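Local coordinates for protein putative tetR family transcriptional regulator (Streptomyces coelicolor A3, PDB 2Q24) that probably binds cis-regulatory DNA through a helix-turn-helix motif and regulates transcription as a TetR family protein, here found as a dimer, at residues 60-65 and 108-113; 75-80 and 134-139. One frame throughout, in Å; residues are numbered along the deposited sequence.

Contact 1: residues 60-65 and 108-113; sequences ALIEAA and ADALRA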
# COMPACT_ATOMS: atom_id res chain seq x y z
N ALA B 60 16.77 -4.95 5.70
CA ALA B 60 15.41 -5.45 5.91
C ALA B 60 14.64 -4.48 6.84
O ALA B 60 13.45 -4.21 6.64
CB ALA B 60 15.44 -6.81 6.47
N LEU B 61 15.34 -3.97 7.85
CA LEU B 61 14.77 -2.94 8.76
C LEU B 61 14.40 -1.67 8.01
O LEU B 61 13.29 -1.16 8.15
CB LEU B 61 15.71 -2.63 9.95
CG LEU B 61 15.14 -1.66 10.98
CD1 LEU B 61 13.82 -2.22 11.56
CD2 LEU B 61 16.16 -1.33 12.11
N ILE B 62 15.32 -1.16 7.20
CA ILE B 62 15.05 0.06 6.40
C ILE B 62 13.86 -0.15 5.48
O ILE B 62 12.94 0.67 5.46
CB ILE B 62 16.29 0.40 5.53
CG1 ILE B 62 17.45 0.84 6.45
CG2 ILE B 62 15.97 1.51 4.51
CD1 ILE B 62 18.83 0.69 5.79
N GLU B 63 13.86 -1.26 4.73
CA GLU B 63 12.72 -1.54 3.82
C GLU B 63 11.38 -1.61 4.55
O GLU B 63 10.40 -0.96 4.15
CB GLU B 63 12.94 -2.83 3.01
CG GLU B 63 11.69 -3.17 2.22
CD GLU B 63 11.84 -4.31 1.28
OE1 GLU B 63 12.97 -4.64 0.89
OE2 GLU B 63 10.78 -4.89 0.96
N ALA B 64 11.32 -2.42 5.61
CA ALA B 64 10.09 -2.52 6.44
C ALA B 64 9.62 -1.18 7.02
O ALA B 64 8.41 -0.86 7.01
CB ALA B 64 10.30 -3.53 7.57
N ALA B 65 10.57 -0.37 7.50
CA ALA B 65 10.27 0.97 8.04
C ALA B 65 9.66 1.87 6.98
O ALA B 65 8.60 2.51 7.24
CB ALA B 65 11.51 1.63 8.58
N ALA B 108 17.43 8.96 2.32
CA ALA B 108 17.92 8.74 0.95
C ALA B 108 19.09 7.73 0.91
O ALA B 108 19.09 6.80 0.09
CB ALA B 108 18.36 10.09 0.34
N ASP B 109 20.07 7.92 1.78
CA ASP B 109 21.25 7.01 1.80
C ASP B 109 20.85 5.59 2.23
O ASP B 109 21.39 4.60 1.71
CB ASP B 109 22.34 7.51 2.75
CG ASP B 109 23.06 8.75 2.24
OD1 ASP B 109 22.86 9.16 1.06
OD2 ASP B 109 23.85 9.31 3.03
N ALA B 110 19.94 5.49 3.21
CA ALA B 110 19.52 4.19 3.72
C ALA B 110 18.74 3.44 2.65
O ALA B 110 18.97 2.24 2.44
CB ALA B 110 18.69 4.34 5.02
N LEU B 111 17.83 4.14 1.96
CA LEU B 111 17.05 3.55 0.87
C LEU B 111 17.96 3.09 -0.28
O LEU B 111 17.76 2.02 -0.84
CB LEU B 111 15.97 4.53 0.39
CG LEU B 111 14.84 4.77 1.41
CD1 LEU B 111 14.01 6.04 1.04
CD2 LEU B 111 13.89 3.54 1.61
N ARG B 112 18.95 3.91 -0.61
CA ARG B 112 20.02 3.53 -1.57
C ARG B 112 20.69 2.19 -1.23
O ARG B 112 20.95 1.38 -2.12
CB ARG B 112 21.09 4.60 -1.58
CG ARG B 112 21.56 5.04 -2.96
CD ARG B 112 20.67 6.21 -3.46
NE ARG B 112 20.76 7.45 -2.66
CZ ARG B 112 21.85 7.90 -2.02
NH1 ARG B 112 23.00 7.22 -2.05
NH2 ARG B 112 21.79 9.04 -1.34
N ALA B 113 20.95 1.97 0.06
CA ALA B 113 21.67 0.77 0.53
C ALA B 113 20.80 -0.48 0.43
O ALA B 113 21.30 -1.60 0.24
CB ALA B 113 22.15 0.98 1.95
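The helices carrying residues 60-65 and 108-113 come closest at Ile62 and Ala110, whose CA atoms lie 6.6 Å apart. Ile62 alone of 60-65 touches the other segment, and its CB points toward the other helix. Ile62 CD1 meets the methyl group of Ala110, 3.7 Å from Ala110 CB. Ile62 CD1 is also 3.7 Å from Ala110 O, so one methyl touches both the side chain and the backbone of that residue. With chi1 at -68°, CG1 of Ile62 lies beside the backbone N and CG2 takes the place anti to it. Ile62 CG2 thereby lies against the Ala110 carbonyl, 3.7 Å from Ala110 O. Ile62 CG2 also meets Leu111 CD2 at 4.1 Å. With only a methyl at Ala110, Ile62 reaches the backbone carbonyl. Leu111 starts off to one side, and its end bends in. An alanine in place of Ile62 is likely to open a gap over Ala110 and leave Leu111 CD2 without its apolar neighbour. Phe28 of helix 17-31 and Val114 also pack on Ile62, while Pro121 and Tyr122 touch Leu111, and the contact is buried. It joins helix 58-75, which follows the predicted helix-turn-helix, to helix 108-116 of the C-terminal part, a junction consistent with the all-helical, two-domain TetR fold.

Contact 2: residues 75-80 and 134-139; sequences DSVPGL and TALMDA
Val77 and Leu136 meet with their branched ends crossing obliquely. Each branch of the valine takes a different part of the leucine. Val77 CG1 lies 3.9 Å from Leu136 CG and equally near its CD2. Val77 CG2 faces the other methyl, with Leu136 CD1 at 4.0 Å. The valine therefore spreads both methyls over the forked end of the leucine. Its CG1 is anti to the backbone N (chi1 169°), which brings this branch against Leu136, with Ala135 CB also 4.1 Å from Val77 CG1. Leu136 starts off to one side, and its end swings in to the valine. The contacts between the two segments are apolar. The backbones stay further apart, with the CA atoms of Val77 and Leu136 separated by 7.1 Å. This is helix-to-helix packing in the all-helical TetR fold: the short helix 77-83 lies against helix 125-142 of the C-terminal region. Trp93 of helix 86-106 touches both Val77 and Leu136, and Leu81 adds to the cover on Leu136. The dimer partner also comes close, as Pro78 of the second subunit packs on Thr134 and Asp138.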
# COMPACT_ATOMS: atom_id res chain seq x y z
N ASP B 75 -3.41 4.53 4.90
CA ASP B 75 -4.47 3.91 5.66
C ASP B 75 -5.14 4.94 6.59
O ASP B 75 -6.09 4.60 7.25
CB ASP B 75 -3.85 2.77 6.47
CG ASP B 75 -3.47 1.53 5.59
OD1 ASP B 75 -3.83 1.47 4.44
OD2 ASP B 75 -2.75 0.66 6.11
N SER B 76 -4.58 6.15 6.66
CA SER B 76 -5.20 7.21 7.43
C SER B 76 -6.44 7.77 6.70
O SER B 76 -7.26 8.45 7.34
CB SER B 76 -4.19 8.39 7.69
OG SER B 76 -3.84 9.03 6.47
N VAL B 77 -6.61 7.47 5.40
CA VAL B 77 -7.66 8.16 4.61
C VAL B 77 -9.10 7.89 5.08
O VAL B 77 -9.86 8.85 5.27
CB VAL B 77 -7.52 7.92 3.10
CG1 VAL B 77 -8.78 8.42 2.36
CG2 VAL B 77 -6.21 8.62 2.58
N PRO B 78 -9.48 6.61 5.27
CA PRO B 78 -10.86 6.39 5.74
C PRO B 78 -11.19 7.11 7.08
O PRO B 78 -12.26 7.71 7.21
CB PRO B 78 -10.97 4.84 5.85
CG PRO B 78 -9.90 4.31 4.92
CD PRO B 78 -8.77 5.33 5.02
N GLY B 79 -10.28 7.01 8.04
CA GLY B 79 -10.49 7.65 9.32
C GLY B 79 -10.59 9.15 9.20
O GLY B 79 -11.44 9.77 9.88
N LEU B 80 -9.72 9.75 8.37
CA LEU B 80 -9.79 11.22 8.20
C LEU B 80 -11.12 11.66 7.54
O LEU B 80 -11.76 12.64 7.96
CB LEU B 80 -8.58 11.71 7.41
CG LEU B 80 -7.25 11.66 8.17
CD1 LEU B 80 -6.10 11.97 7.14
CD2 LEU B 80 -7.20 12.77 9.33
N THR B 134 -6.40 10.12 -4.67
CA THR B 134 -7.64 10.01 -5.46
C THR B 134 -8.90 9.85 -4.58
O THR B 134 -9.94 10.50 -4.84
CB THR B 134 -7.51 8.82 -6.46
OG1 THR B 134 -6.43 9.11 -7.36
CG2 THR B 134 -8.80 8.61 -7.26
N ALA B 135 -8.82 9.00 -3.55
CA ALA B 135 -9.95 8.82 -2.64
C ALA B 135 -10.38 10.15 -1.96
O ALA B 135 -11.58 10.51 -1.97
CB ALA B 135 -9.67 7.69 -1.61
N LEU B 136 -9.38 10.89 -1.50
CA LEU B 136 -9.60 12.21 -0.86
C LEU B 136 -10.18 13.19 -1.87
O LEU B 136 -11.19 13.88 -1.58
CB LEU B 136 -8.29 12.71 -0.28
CG LEU B 136 -7.81 11.98 1.02
CD1 LEU B 136 -6.28 12.33 1.10
CD2 LEU B 136 -8.60 12.36 2.27
N MSE B 137 -9.57 13.28 -3.05
CA MSE B 137 -10.03 14.25 -4.05
C MSE B 137 -11.40 13.89 -4.64
O MSE B 137 -12.22 14.77 -4.82
CB MSE B 137 -8.97 14.44 -5.13
CG MSE B 137 -7.65 14.87 -4.48
SE MSE B 137 -6.36 15.21 -5.91
CE MSE B 137 -7.22 16.65 -6.85
N ASP B 138 -11.67 12.60 -4.84
CA ASP B 138 -12.98 12.17 -5.27
C ASP B 138 -14.03 12.61 -4.24
O ASP B 138 -15.10 13.13 -4.62
CB ASP B 138 -13.04 10.64 -5.43
CG ASP B 138 -12.38 10.16 -6.70
OD1 ASP B 138 -11.92 11.01 -7.52
OD2 ASP B 138 -12.35 8.92 -6.89
N ALA B 139 -13.76 12.40 -2.95
CA ALA B 139 -14.80 12.76 -1.93
C ALA B 139 -14.99 14.28 -1.89
O ALA B 139 -16.12 14.78 -1.77
CB ALA B 139 -14.41 12.25 -0.55

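Contacts 1 and 2 lie on opposite sides of the chain's centre. Their centres are 27 Å apart, and their nearest atoms are about 11 Å apart, so they do not touch. Helix 58-75 carries the first segment of contact 1, and helix 77-83, next in the chain, carries that of contact 2. Helices 108-116 and 125-142 also follow each other and supply the second segments. The segments thus alternate along the chain. Contact 1 includes Leu61, which touches Leu37 and Ile40 of the predicted DNA-binding motif, 36-55. Glu63 in contact 1 lies near Glu63 of the second subunit, with a long, weak ion pair to its Arg67. In contact 2, Pro78 and Thr134 pack on the second subunit.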